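Local coordinates for malonyl CoA-acyl carrier protein transacylase (Staphylococcus aureus, PDB 3IM9) that transfers the malonyl group from malonyl-CoA to holo-acyl carrier protein, supplying malonyl-ACP for fatty acid biosynthesis, at residues 20-25 against 62-67; 42-47 against 110-115; 66-71 against 118-123; 99-104 against 251-256. All blocks are in the same frame, centred on the assembly; numbering follows the deposited sequence.

Interactions 1 and 3 run into each other at the start of helix 67-84: they share Glu66 and Thr67, their centres lie about 11 Å apart, and Leu64 O sits 2.6 Å from Thr70 OG1, probably as a hydrogen bond. Interactions 2 and 3 both use helix 112-128, with centres about 13 Å apart. Interaction 4 joins interaction 3 at the probable active site, where Arg122 NH2 lies 2.9 Å from Gln256 OE1, a ligand of the calcium ion, and also bonds to Ser97, the probable nucleophile. Leu110 of interaction 2 reaches Leu104 of interaction 4. Interaction 1 is the contact farthest from interaction 4, their centres about 21 Å apart.

Interaction 1 (20-25 against 62-67); sequences GAQKVG and GKLGET. With ACT (acetate ion), chain C.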
loop_
_atom_site.group_PDB
_atom_site.type_symbol
_atom_site.label_atom_id
_atom_site.label_comp_id
_atom_site.label_asym_id
_atom_site.label_seq_id
_atom_site.Cartn_x
_atom_site.Cartn_y
_atom_site.Cartn_z
ATOM N N GLY A 20 -1.437 -0.233 8.072
ATOM C CA GLY A 20 -1.452 -1.534 8.788
ATOM C C GLY A 20 -0.083 -2.082 9.091
ATOM O O GLY A 20 0.060 -2.830 10.084
ATOM N N ALA A 21 0.940 -1.625 8.352
ATOM C CA ALA A 21 2.284 -2.054 8.650
ATOM C C ALA A 21 3.092 -1.129 9.604
ATOM O O ALA A 21 4.163 -1.489 10.070
ATOM C CB ALA A 21 3.063 -2.226 7.327
ATOM N N GLN A 22 2.526 0.030 9.949
ATOM C CA GLN A 22 3.252 0.999 10.790
ATOM C C GLN A 22 3.496 0.407 12.198
ATOM O O GLN A 22 2.702 -0.461 12.666
ATOM C CB GLN A 22 2.459 2.319 10.884
ATOM C CG GLN A 22 1.117 2.275 11.684
ATOM C CD GLN A 22 -0.032 1.705 10.931
ATOM O OE1 GLN A 22 0.015 1.315 9.764
ATOM N NE2 GLN A 22 -1.139 1.618 11.679
ATOM N N LYS A 23 4.441 1.001 12.906
ATOM C CA LYS A 23 4.682 0.666 14.307
ATOM C C LYS A 23 5.396 1.799 14.946
ATOM O O LYS A 23 6.280 2.383 14.279
ATOM C CB LYS A 23 5.492 -0.630 14.472
ATOM C CG LYS A 23 6.836 -0.655 13.781
ATOM C CD LYS A 23 7.468 -2.075 14.148
ATOM C CE LYS A 23 8.992 -2.078 14.023
ATOM N NZ LYS A 23 9.660 -0.996 14.883
ATOM N N VAL A 24 5.023 2.118 16.208
ATOM C CA VAL A 24 5.760 3.119 16.930
ATOM C C VAL A 24 7.207 2.663 17.071
ATOM O O VAL A 24 7.533 1.506 17.406
ATOM C CB VAL A 24 5.162 3.443 18.294
ATOM C CG1 VAL A 24 6.015 4.570 18.937
ATOM C CG2 VAL A 24 3.692 3.816 18.109
ATOM N N GLY A 25 8.111 3.573 16.701
ATOM C CA GLY A 25 9.554 3.316 16.719
ATOM C C GLY A 25 10.097 3.192 15.289
ATOM O O GLY A 25 11.318 3.137 15.079
ATOM N N GLY A 62 -0.499 9.365 20.312
ATOM C CA GLY A 62 -1.184 8.146 19.835
ATOM C C GLY A 62 -1.917 8.346 18.499
ATOM O O GLY A 62 -3.061 7.812 18.306
ATOM N N LYS A 63 -1.306 9.096 17.571
ATOM C CA LYS A 63 -1.924 9.417 16.283
ATOM C C LYS A 63 -1.215 8.751 15.064
ATOM O O LYS A 63 -1.590 9.030 13.901
ATOM C CB LYS A 63 -2.029 10.930 16.052
ATOM C CG LYS A 63 -0.652 11.598 16.002
ATOM C CD LYS A 63 -0.798 13.067 15.676
ATOM C CE LYS A 63 0.529 13.822 15.461
ATOM N NZ LYS A 63 1.349 13.981 16.662
ATOM N N LEU A 64 -0.238 7.909 15.336
ATOM C CA LEU A 64 0.517 7.280 14.196
ATOM C C LEU A 64 -0.422 6.448 13.298
ATOM O O LEU A 64 -0.253 6.410 12.087
ATOM C CB LEU A 64 1.713 6.448 14.718
ATOM C CG LEU A 64 2.477 5.707 13.579
ATOM C CD1 LEU A 64 3.121 6.750 12.574
ATOM C CD2 LEU A 64 3.660 4.875 14.158
ATOM N N GLY A 65 -1.434 5.827 13.910
ATOM C CA GLY A 65 -2.376 4.989 13.140
ATOM C C GLY A 65 -3.524 5.736 12.504
ATOM O O GLY A 65 -4.338 5.045 11.841
ATOM N N GLU A 66 -3.582 7.070 12.607
ATOM C CA GLU A 66 -4.615 7.849 11.903
ATOM C C GLU A 66 -4.006 8.120 10.535
ATOM O O GLU A 66 -2.927 8.739 10.435
ATOM C CB GLU A 66 -4.913 9.155 12.660
ATOM C CG GLU A 66 -5.419 8.796 14.094
ATOM C CD GLU A 66 -5.517 9.947 15.068
ATOM O OE1 GLU A 66 -5.409 11.094 14.630
ATOM O OE2 GLU A 66 -5.712 9.725 16.308
ATOM N N THR A 67 -4.695 7.666 9.486
ATOM C CA THR A 67 -4.116 7.582 8.099
ATOM C C THR A 67 -3.543 8.898 7.566
ATOM O O THR A 67 -2.567 8.838 6.782
ATOM C CB THR A 67 -5.171 6.979 7.173
ATOM O OG1 THR A 67 -4.484 6.471 6.014
ATOM C CG2 THR A 67 -6.271 7.935 6.805
HETATM C C ACT C . -7.476 5.574 9.336
HETATM O O ACT C . -7.192 6.613 9.918
HETATM O OXT ACT C . -8.526 5.676 8.639
HETATM C CH3 ACT C . -6.680 4.323 9.423
#
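The carboxamide of Gln22 meets the loop 62-67 through its nitrogen, NE2 lying 3.9 Å from Gly65 CA, while its oxygen is turned back to its own segment. There OE1 accepts from Gly20 N at 2.7 Å, in the carbonyl plane and on a lone pair, which ties down the rotation of the amide. Two loops of the acyl transferase domain meet at the surface: the one following strand 11-16, and a type I beta turn, Lys63 to Glu66, that leads into helix 67-84. The Gln22 chain is bent: CG sits between the backbone N and the carbonyl carbon (chi1 69°), and the kink at chi2 (-80°) swings the amide toward Gly20. Its CG slides past Leu64 CG at 4.1 Å, the two chains running in opposite senses. Leu64 is buried and also packs on Met26 and Ala73. Its CD2 branch rests on the backbone of the opposite loop, 3.6 Å from Lys23 O, and meets Val24 CG2 at 4.1 Å. Beyond the turn, the first helical N-H takes an acetate ion, probably from the crystallisation liquor, that Ser203 N also holds: Thr67 N to acetate O measures 2.7 Å and is nearly straight at 172°.

Interaction 2 (42-47 against 110-115); sequences TSAAKT and LSFEDA
Thr47 OG1 is gripped from two directions beside the side chain of Glu113: it donates to Ser43 O, one helical turn back, at 2.9 Å, and accepts from a water at 2.9 Å. The donation reaches the carbonyl from above its plane, 36° out of it. The same water gives its other hydrogen to the carboxylate, standing 2.6 Å from Glu113 OE2, so the hydroxyl and the acid are joined through solvent rather than directly. The aliphatic part of Glu113 lies against the neighbouring serine, with Ser43 OG 3.3 Å from Glu113 CG.

These side chains bring the last turns of helix 35-47 alongside the start of helix 112-128, within the acyl transferase domain and away from the probable catalytic residues. Inward from the water bridge, Phe112 presents the edge of its ring to helix 35-47. Ser43 OG lies near the ring plane, 3.8 Å from Phe112 CD2, and Ala44 N lies there too, 3.9 Å from Phe112 CE2. Farther round the rim, Ala44 CB packs on Phe112 CZ at 4.0 Å. With CG anti to the backbone N (chi1 173°), the phenyl ring extends across the groove between the helices, where Thr76 and Ser79 of helix 67-84 also touch it. Ala44 also touches Thr76, so three helices meet around one ring.

At the N-cap of helix 112-128, the hydroxyl of Ser111 accepts from the backbone of the first turn, Asp114 N to Ser111 OG measuring 3.2 Å with an angle of 157° at the hydrogen.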
loop_
_atom_site.group_PDB
_atom_site.type_symbol
_atom_site.label_atom_id
_atom_site.label_comp_id
_atom_site.label_asym_id
_atom_site.label_seq_id
_atom_site.Cartn_x
_atom_site.Cartn_y
_atom_site.Cartn_z
ATOM N N THR A 42 14.829 13.922 7.384
ATOM C CA THR A 42 14.867 15.363 7.619
ATOM C C THR A 42 14.096 16.098 6.532
ATOM O O THR A 42 13.424 17.086 6.866
ATOM C CB THR A 42 16.324 15.858 7.563
ATOM O OG1 THR A 42 17.050 15.309 8.679
ATOM C CG2 THR A 42 16.406 17.349 7.638
ATOM N N SER A 43 14.045 15.539 5.321
ATOM C CA SER A 43 13.192 16.193 4.293
ATOM C C SER A 43 11.746 16.181 4.711
ATOM O O SER A 43 11.047 17.156 4.608
ATOM C CB SER A 43 13.371 15.523 2.949
ATOM O OG SER A 43 12.561 16.119 1.932
ATOM N N ALA A 44 11.299 15.019 5.191
ATOM C CA ALA A 44 9.895 14.876 5.627
ATOM C C ALA A 44 9.642 15.839 6.800
ATOM O O ALA A 44 8.618 16.530 6.871
ATOM C CB ALA A 44 9.663 13.424 6.084
ATOM N N ALA A 45 10.567 15.877 7.756
ATOM C CA ALA A 45 10.430 16.794 8.932
ATOM C C ALA A 45 10.318 18.279 8.500
ATOM O O ALA A 45 9.539 19.017 9.084
ATOM C CB ALA A 45 11.577 16.619 9.897
ATOM N N LYS A 46 11.152 18.668 7.504
ATOM C CA LYS A 46 11.113 20.079 7.086
ATOM C C LYS A 46 9.889 20.353 6.234
ATOM O O LYS A 46 9.555 21.527 6.066
ATOM C CB LYS A 46 12.352 20.402 6.244
ATOM C CG LYS A 46 13.722 20.317 6.901
ATOM C CD LYS A 46 13.570 20.533 8.301
ATOM C CE LYS A 46 14.851 20.027 8.965
ATOM N NZ LYS A 46 15.346 20.931 10.133
ATOM N N THR A 47 9.261 19.346 5.612
ATOM C CA THR A 47 8.155 19.604 4.698
ATOM C C THR A 47 6.825 19.623 5.359
ATOM O O THR A 47 5.943 20.437 5.033
ATOM C CB THR A 47 8.169 18.480 3.645
ATOM O OG1 THR A 47 9.347 18.611 2.816
ATOM C CG2 THR A 47 6.939 18.476 2.815
ATOM N N LEU A 110 7.807 10.371 -9.086
ATOM C CA LEU A 110 7.650 11.495 -8.219
ATOM C C LEU A 110 8.941 11.606 -7.380
ATOM O O LEU A 110 9.505 10.577 -7.026
ATOM C CB LEU A 110 6.512 11.311 -7.198
ATOM C CG LEU A 110 5.106 11.345 -7.806
ATOM C CD1 LEU A 110 4.118 10.946 -6.624
ATOM C CD2 LEU A 110 4.683 12.733 -8.388
ATOM N N SER A 111 9.311 12.836 -7.058
ATOM C CA SER A 111 10.391 13.028 -6.076
ATOM C C SER A 111 9.824 12.719 -4.651
ATOM O O SER A 111 8.553 12.828 -4.442
ATOM C CB SER A 111 10.930 14.473 -6.078
ATOM O OG SER A 111 9.958 15.415 -5.597
ATOM N N PHE A 112 10.717 12.445 -3.700
ATOM C CA PHE A 112 10.208 12.145 -2.368
ATOM C C PHE A 112 9.438 13.358 -1.825
ATOM O O PHE A 112 8.391 13.194 -1.194
ATOM C CB PHE A 112 11.390 11.844 -1.406
ATOM C CG PHE A 112 10.919 11.694 0.000
ATOM C CD1 PHE A 112 10.164 10.519 0.383
ATOM C CD2 PHE A 112 11.073 12.749 0.898
ATOM C CE1 PHE A 112 9.649 10.493 1.693
ATOM C CE2 PHE A 112 10.591 12.675 2.203
ATOM C CZ PHE A 112 9.814 11.501 2.581
ATOM N N GLU A 113 9.923 14.610 -1.956
ATOM C CA GLU A 113 9.254 15.761 -1.359
ATOM C C GLU A 113 7.906 15.981 -1.993
ATOM O O GLU A 113 6.938 16.275 -1.250
ATOM C CB GLU A 113 10.044 17.101 -1.693
ATOM C CG GLU A 113 11.082 17.449 -0.705
ATOM C CD GLU A 113 11.868 18.709 -1.160
ATOM O OE1 GLU A 113 12.485 18.661 -2.260
ATOM O OE2 GLU A 113 11.837 19.687 -0.368
ATOM N N ASP A 114 7.777 15.732 -3.304
ATOM C CA ASP A 114 6.438 15.878 -3.944
ATOM C C ASP A 114 5.524 14.739 -3.368
ATOM O O ASP A 114 4.353 15.016 -3.011
ATOM C CB ASP A 114 6.486 15.696 -5.481
ATOM C CG ASP A 114 7.199 16.860 -6.190
ATOM O OD1 ASP A 114 7.594 17.814 -5.542
ATOM O OD2 ASP A 114 7.235 16.755 -7.444
ATOM N N ALA A 115 6.013 13.500 -3.370
ATOM C CA ALA A 115 5.176 12.333 -2.895
ATOM C C ALA A 115 4.781 12.453 -1.452
ATOM O O ALA A 115 3.645 12.103 -1.085
ATOM C CB ALA A 115 5.954 11.084 -3.090
HETATM O O HOH W 1 9.455 20.370 0.561
#

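Interaction 3 (66-71 against 118-123); sequences ETENTQ and IVRKRG. With ACT (acetate ion), chain C.
Gln71 runs from helix 67-84 into the surface of helix 112-128, beginning with its CB against the backbone at 3.8 Å from Val119 O. CG sits anti to the carbonyl carbon (chi1 -67°), the chain runs on extended beyond it, and CD passes 3.8 Å from Gly123 CA. At the tip, OE1 accepts from Arg122 NH1 at 2.8 Å; the oxygen lies in the guanidinium plane, but the donor stands above the carbonyl plane, and the amide and guanidinium planes are 70° apart. NE2 points back along its own helix to Thr67 OG1 at 2.9 Å, an almost straight bond in the amide plane, while its flank rests on Gly123 CA. Thr67 OG1 is also bonded to Gln19. Both ends of the amide are therefore held.

The two helical segments, part of the acyl transferase domain, are nearly antiparallel, at 158°, and close, their axes approaching to 7.5 Å. Gly123 allows this: without a side chain it lets Glu68 CA come within 3.7 Å of Gly123 C.

On the other flank, Arg120 bends back so that NH1 serves two acceptors, Glu68 O at 2.9 Å and Asn69 OD1 at 3.0 Å. The first lies in the guanidinium plane, the second tilted from it. A water spans Asn69 OD1 and Arg120 NH2; Asp49 forms a salt bridge with NH2, and Asn69 ND2 binds Lys63 O. Arg122 NH2 continues to Ser97 OG, in the probable catalytic centre, and to Gln256 OE1.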
loop_
_atom_site.group_PDB
_atom_site.type_symbol
_atom_site.label_atom_id
_atom_site.label_comp_id
_atom_site.label_asym_id
_atom_site.label_seq_id
_atom_site.Cartn_x
_atom_site.Cartn_y
_atom_site.Cartn_z
ATOM N N GLU A 66 -3.582 7.070 12.607
ATOM C CA GLU A 66 -4.615 7.849 11.903
ATOM C C GLU A 66 -4.006 8.120 10.535
ATOM O O GLU A 66 -2.927 8.739 10.435
ATOM C CB GLU A 66 -4.913 9.155 12.660
ATOM C CG GLU A 66 -5.419 8.796 14.094
ATOM C CD GLU A 66 -5.517 9.947 15.068
ATOM O OE1 GLU A 66 -5.409 11.094 14.630
ATOM O OE2 GLU A 66 -5.712 9.725 16.308
ATOM N N THR A 67 -4.695 7.666 9.486
ATOM C CA THR A 67 -4.116 7.582 8.099
ATOM C C THR A 67 -3.543 8.898 7.566
ATOM O O THR A 67 -2.567 8.838 6.782
ATOM C CB THR A 67 -5.171 6.979 7.173
ATOM O OG1 THR A 67 -4.484 6.471 6.014
ATOM C CG2 THR A 67 -6.271 7.935 6.805
ATOM N N GLU A 68 -4.050 10.063 8.030
ATOM C CA GLU A 68 -3.456 11.360 7.568
ATOM C C GLU A 68 -1.982 11.465 8.010
ATOM O O GLU A 68 -1.162 12.169 7.357
ATOM C CB GLU A 68 -4.297 12.583 8.002
ATOM C CG GLU A 68 -4.468 12.747 9.487
ATOM C CD GLU A 68 -5.637 12.009 10.085
ATOM O OE1 GLU A 68 -6.172 12.594 11.044
ATOM O OE2 GLU A 68 -5.988 10.869 9.740
ATOM N N ASN A 69 -1.676 10.806 9.114
ATOM C CA ASN A 69 -0.291 10.685 9.629
ATOM C C ASN A 69 0.418 9.433 9.174
ATOM O O ASN A 69 1.610 9.480 8.816
ATOM C CB ASN A 69 -0.260 10.724 11.139
ATOM C CG ASN A 69 -1.067 11.887 11.687
ATOM O OD1 ASN A 69 -0.919 13.014 11.229
ATOM N ND2 ASN A 69 -1.940 11.613 12.704
ATOM N N THR A 70 -0.298 8.295 9.110
ATOM C CA THR A 70 0.391 7.046 8.807
ATOM C C THR A 70 0.901 7.080 7.376
ATOM O O THR A 70 1.953 6.488 7.085
ATOM C CB THR A 70 -0.603 5.842 8.824
ATOM O OG1 THR A 70 -1.589 6.041 9.899
ATOM C CG2 THR A 70 0.246 4.607 9.126
ATOM N N GLN A 71 0.141 7.679 6.465
ATOM C CA GLN A 71 0.575 7.645 5.042
ATOM C C GLN A 71 1.964 8.299 4.829
ATOM O O GLN A 71 2.850 7.657 4.265
ATOM C CB GLN A 71 -0.476 8.201 4.113
ATOM C CG GLN A 71 -1.732 7.272 4.076
ATOM C CD GLN A 71 -2.721 7.649 3.019
ATOM O OE1 GLN A 71 -2.350 8.059 1.898
ATOM N NE2 GLN A 71 -4.043 7.553 3.355
ATOM N N ILE A 118 1.954 14.799 -1.415
ATOM C CA ILE A 118 0.789 14.194 -2.047
ATOM C C ILE A 118 0.092 13.172 -1.082
ATOM O O ILE A 118 -1.154 13.169 -0.956
ATOM C CB ILE A 118 1.198 13.471 -3.350
ATOM C CG1 ILE A 118 1.394 14.647 -4.348
ATOM C CG2 ILE A 118 0.076 12.530 -3.844
ATOM C CD1 ILE A 118 2.135 14.162 -5.582
ATOM N N VAL A 119 0.898 12.339 -0.396
ATOM C CA VAL A 119 0.232 11.326 0.427
ATOM C C VAL A 119 -0.267 11.933 1.726
ATOM O O VAL A 119 -1.283 11.421 2.315
ATOM C CB VAL A 119 1.139 10.101 0.725
ATOM C CG1 VAL A 119 1.526 9.420 -0.578
ATOM C CG2 VAL A 119 2.348 10.386 1.646
ATOM N N ARG A 120 0.330 13.042 2.236
ATOM C CA ARG A 120 -0.298 13.716 3.322
ATOM C C ARG A 120 -1.695 14.229 2.909
ATOM O O ARG A 120 -2.653 14.064 3.694
ATOM C CB ARG A 120 0.649 14.906 3.784
ATOM C CG ARG A 120 -0.019 15.916 4.761
ATOM C CD ARG A 120 -0.325 15.227 6.056
ATOM N NE ARG A 120 -0.551 16.269 7.103
ATOM C CZ ARG A 120 -0.907 15.987 8.334
ATOM N NH1 ARG A 120 -1.113 14.708 8.716
ATOM N NH2 ARG A 120 -1.053 16.992 9.266
ATOM N N LYS A 121 -1.827 14.869 1.712
ATOM C CA LYS A 121 -3.147 15.283 1.312
ATOM C C LYS A 121 -4.086 14.073 1.084
ATOM O O LYS A 121 -5.217 14.167 1.493
ATOM C CB LYS A 121 -3.008 16.074 -0.041
ATOM C CG LYS A 121 -4.370 16.654 -0.576
ATOM C CD LYS A 121 -4.982 17.691 0.288
ATOM C CE LYS A 121 -4.273 19.004 0.111
ATOM N NZ LYS A 121 -5.083 20.181 0.710
ATOM N N ARG A 122 -3.570 13.001 0.492
ATOM C CA ARG A 122 -4.401 11.776 0.260
ATOM C C ARG A 122 -4.974 11.282 1.606
ATOM O O ARG A 122 -6.164 11.053 1.718
ATOM C CB ARG A 122 -3.471 10.690 -0.286
ATOM C CG ARG A 122 -4.210 9.446 -0.735
ATOM C CD ARG A 122 -3.224 8.487 -1.381
ATOM N NE ARG A 122 -3.807 7.228 -1.804
ATOM C CZ ARG A 122 -3.884 6.150 -1.040
ATOM N NH1 ARG A 122 -3.451 6.159 0.214
ATOM N NH2 ARG A 122 -4.347 5.020 -1.534
ATOM N N GLY A 123 -4.117 11.244 2.645
ATOM C CA GLY A 123 -4.543 10.788 3.976
ATOM C C GLY A 123 -5.578 11.731 4.582
ATOM O O GLY A 123 -6.573 11.287 5.218
HETATM C C ACT C . -7.476 5.574 9.336
HETATM O O ACT C . -7.192 6.613 9.918
HETATM O OXT ACT C . -8.526 5.676 8.639
HETATM C CH3 ACT C . -6.680 4.323 9.423
HETATM O O HOH W 2 -1.657 15.586 11.953
#

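Interaction 4 (99-104 against 251-256); sequences GEYSSL and SNMVKQ. With CA (calcium ion), chain B.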
loop_
_atom_site.group_PDB
_atom_site.type_symbol
_atom_site.label_atom_id
_atom_site.label_comp_id
_atom_site.label_asym_id
_atom_site.label_seq_id
_atom_site.Cartn_x
_atom_site.Cartn_y
_atom_site.Cartn_z
ATOM N N GLY A 99 1.451 2.226 -0.352
ATOM C CA GLY A 99 2.724 1.708 -0.834
ATOM C C GLY A 99 3.007 1.987 -2.308
ATOM O O GLY A 99 4.174 2.005 -2.704
ATOM N N GLU A 100 1.936 2.167 -3.118
ATOM C CA GLU A 100 2.173 2.447 -4.531
ATOM C C GLU A 100 2.931 3.756 -4.657
ATOM O O GLU A 100 3.680 3.913 -5.636
ATOM C CB GLU A 100 0.812 2.492 -5.255
ATOM C CG GLU A 100 0.948 2.565 -6.835
ATOM C CD GLU A 100 -0.231 1.969 -7.509
ATOM O OE1 GLU A 100 -0.704 0.900 -7.072
ATOM O OE2 GLU A 100 -0.668 2.585 -8.515
ATOM N N TYR A 101 2.729 4.701 -3.734
ATOM C CA TYR A 101 3.493 5.993 -3.774
ATOM C C TYR A 101 4.957 5.739 -3.506
ATOM O O TYR A 101 5.820 6.450 -4.066
ATOM C CB TYR A 101 2.850 7.010 -2.873
ATOM C CG TYR A 101 1.540 7.455 -3.423
ATOM C CD1 TYR A 101 0.325 6.810 -3.088
ATOM C CD2 TYR A 101 1.489 8.564 -4.288
ATOM C CE1 TYR A 101 -0.922 7.196 -3.627
ATOM C CE2 TYR A 101 0.267 8.962 -4.860
ATOM C CZ TYR A 101 -0.896 8.280 -4.527
ATOM O OH TYR A 101 -2.075 8.713 -5.123
ATOM N N SER A 102 5.311 4.818 -2.627
ATOM C CA SER A 102 6.689 4.479 -2.439
ATOM C C SER A 102 7.253 3.905 -3.740
ATOM O O SER A 102 8.406 4.173 -4.062
ATOM C CB SER A 102 6.779 3.451 -1.317
ATOM O OG SER A 102 6.305 4.073 -0.100
ATOM N N SER A 103 6.454 3.126 -4.458
ATOM C CA SER A 103 6.915 2.614 -5.789
ATOM C C SER A 103 7.167 3.814 -6.712
ATOM O O SER A 103 8.126 3.740 -7.546
ATOM C CB SER A 103 5.824 1.681 -6.358
ATOM O OG SER A 103 5.805 0.443 -5.724
ATOM N N LEU A 104 6.318 4.845 -6.673
ATOM C CA LEU A 104 6.439 6.036 -7.580
ATOM C C LEU A 104 7.707 6.756 -7.236
ATOM O O LEU A 104 8.436 7.257 -8.158
ATOM C CB LEU A 104 5.248 7.011 -7.470
ATOM C CG LEU A 104 3.904 6.358 -7.805
ATOM C CD1 LEU A 104 2.831 7.493 -7.954
ATOM C CD2 LEU A 104 3.923 5.502 -9.113
ATOM N N SER A 251 -3.363 9.041 -13.766
ATOM C CA SER A 251 -4.803 8.804 -13.833
ATOM C C SER A 251 -5.176 7.593 -12.962
ATOM O O SER A 251 -6.191 7.589 -12.243
ATOM C CB SER A 251 -5.142 8.418 -15.299
ATOM O OG SER A 251 -6.509 8.107 -15.358
ATOM N N ASN A 252 -4.309 6.595 -12.943
ATOM C CA ASN A 252 -4.552 5.388 -12.127
ATOM C C ASN A 252 -4.372 5.650 -10.633
ATOM O O ASN A 252 -4.961 4.880 -9.850
ATOM C CB ASN A 252 -3.618 4.284 -12.599
ATOM C CG ASN A 252 -4.169 3.602 -13.859
ATOM O OD1 ASN A 252 -5.370 3.715 -14.162
ATOM N ND2 ASN A 252 -3.328 2.901 -14.545
ATOM N N MET A 253 -3.661 6.705 -10.259
ATOM C CA MET A 253 -3.626 7.014 -8.842
ATOM C C MET A 253 -4.929 7.630 -8.398
ATOM O O MET A 253 -5.286 7.477 -7.169
ATOM C CB MET A 253 -2.490 8.052 -8.555
ATOM C CG MET A 253 -1.022 7.445 -8.849
ATOM S SD MET A 253 -0.771 5.720 -8.520
ATOM C CE MET A 253 -0.995 5.634 -6.677
ATOM N N VAL A 254 -5.594 8.421 -9.265
ATOM C CA VAL A 254 -6.878 8.903 -8.857
ATOM C C VAL A 254 -7.909 7.701 -8.811
ATOM O O VAL A 254 -8.662 7.561 -7.801
ATOM C CB VAL A 254 -7.408 9.986 -9.873
ATOM C CG1 VAL A 254 -8.737 10.489 -9.356
ATOM C CG2 VAL A 254 -6.366 11.103 -9.893
ATOM N N LYS A 255 -7.866 6.830 -9.822
ATOM C CA LYS A 255 -8.823 5.652 -9.820
ATOM C C LYS A 255 -8.568 4.734 -8.631
ATOM O O LYS A 255 -9.486 4.133 -8.117
ATOM C CB LYS A 255 -8.669 4.821 -11.079
ATOM C CG LYS A 255 -9.010 5.652 -12.309
ATOM C CD LYS A 255 -8.910 4.781 -13.563
ATOM C CE LYS A 255 -9.421 5.667 -14.766
ATOM N NZ LYS A 255 -9.356 4.890 -16.070
ATOM N N GLN A 256 -7.308 4.701 -8.181
ATOM C CA GLN A 256 -6.905 3.807 -7.083
ATOM C C GLN A 256 -7.766 4.104 -5.827
ATOM O O GLN A 256 -8.102 3.172 -5.067
ATOM C CB GLN A 256 -5.436 4.040 -6.747
ATOM C CG GLN A 256 -4.853 2.934 -5.823
ATOM C CD GLN A 256 -3.766 3.491 -4.899
ATOM O OE1 GLN A 256 -3.896 4.577 -4.341
ATOM N NE2 GLN A 256 -2.704 2.750 -4.750
HETATM CA CA CA B . -4.216 7.129 -4.762
HETATM O O HOH W 3 -3.381 2.153 -9.107
#
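This is a buried contact between two helices bridged by a metal: helix 99-106, which follows the probable nucleophile elbow carrying Ser97, faces residues 251-256 of helix 246-256. The segments run almost antiparallel (168°) with axes 12.0 Å apart, and side chains and a calcium ion fill the gap. Tyr101 OH binds the calcium at 2.7 Å, with the metal at the ring edge and in its plane. From the opposite helix come Met253 O, also at 2.7 Å, and Gln256 OE1 at 2.6 Å.

Arg122 also belongs to the calcium site. At the other end of the Gln256 amide, NE2 donates to Ser97 O, which ties the metal site to the probable catalytic serine.

Met253 folds back over one face of the Tyr101 ring. Its CE makes a CH-pi contact, 3.8 Å from the ring centroid and 28° off the normal, while SD stands farther off above the face in a Met-aromatic arrangement. The bends at chi2 (-34°) and chi3 bring the methyl there. Leu104 reaches toward Met253, CD1 to CG at 4.0 Å.

The sulfur also touches the carboxylate of Glu100, OE2 being 3.1 Å from Met253 SD. That carboxylate is bonded to Asn237 N and Gln236 NE2. A water donates both to Glu100 OE2, at 2.8 Å, and to the backbone oxygen of Asn252.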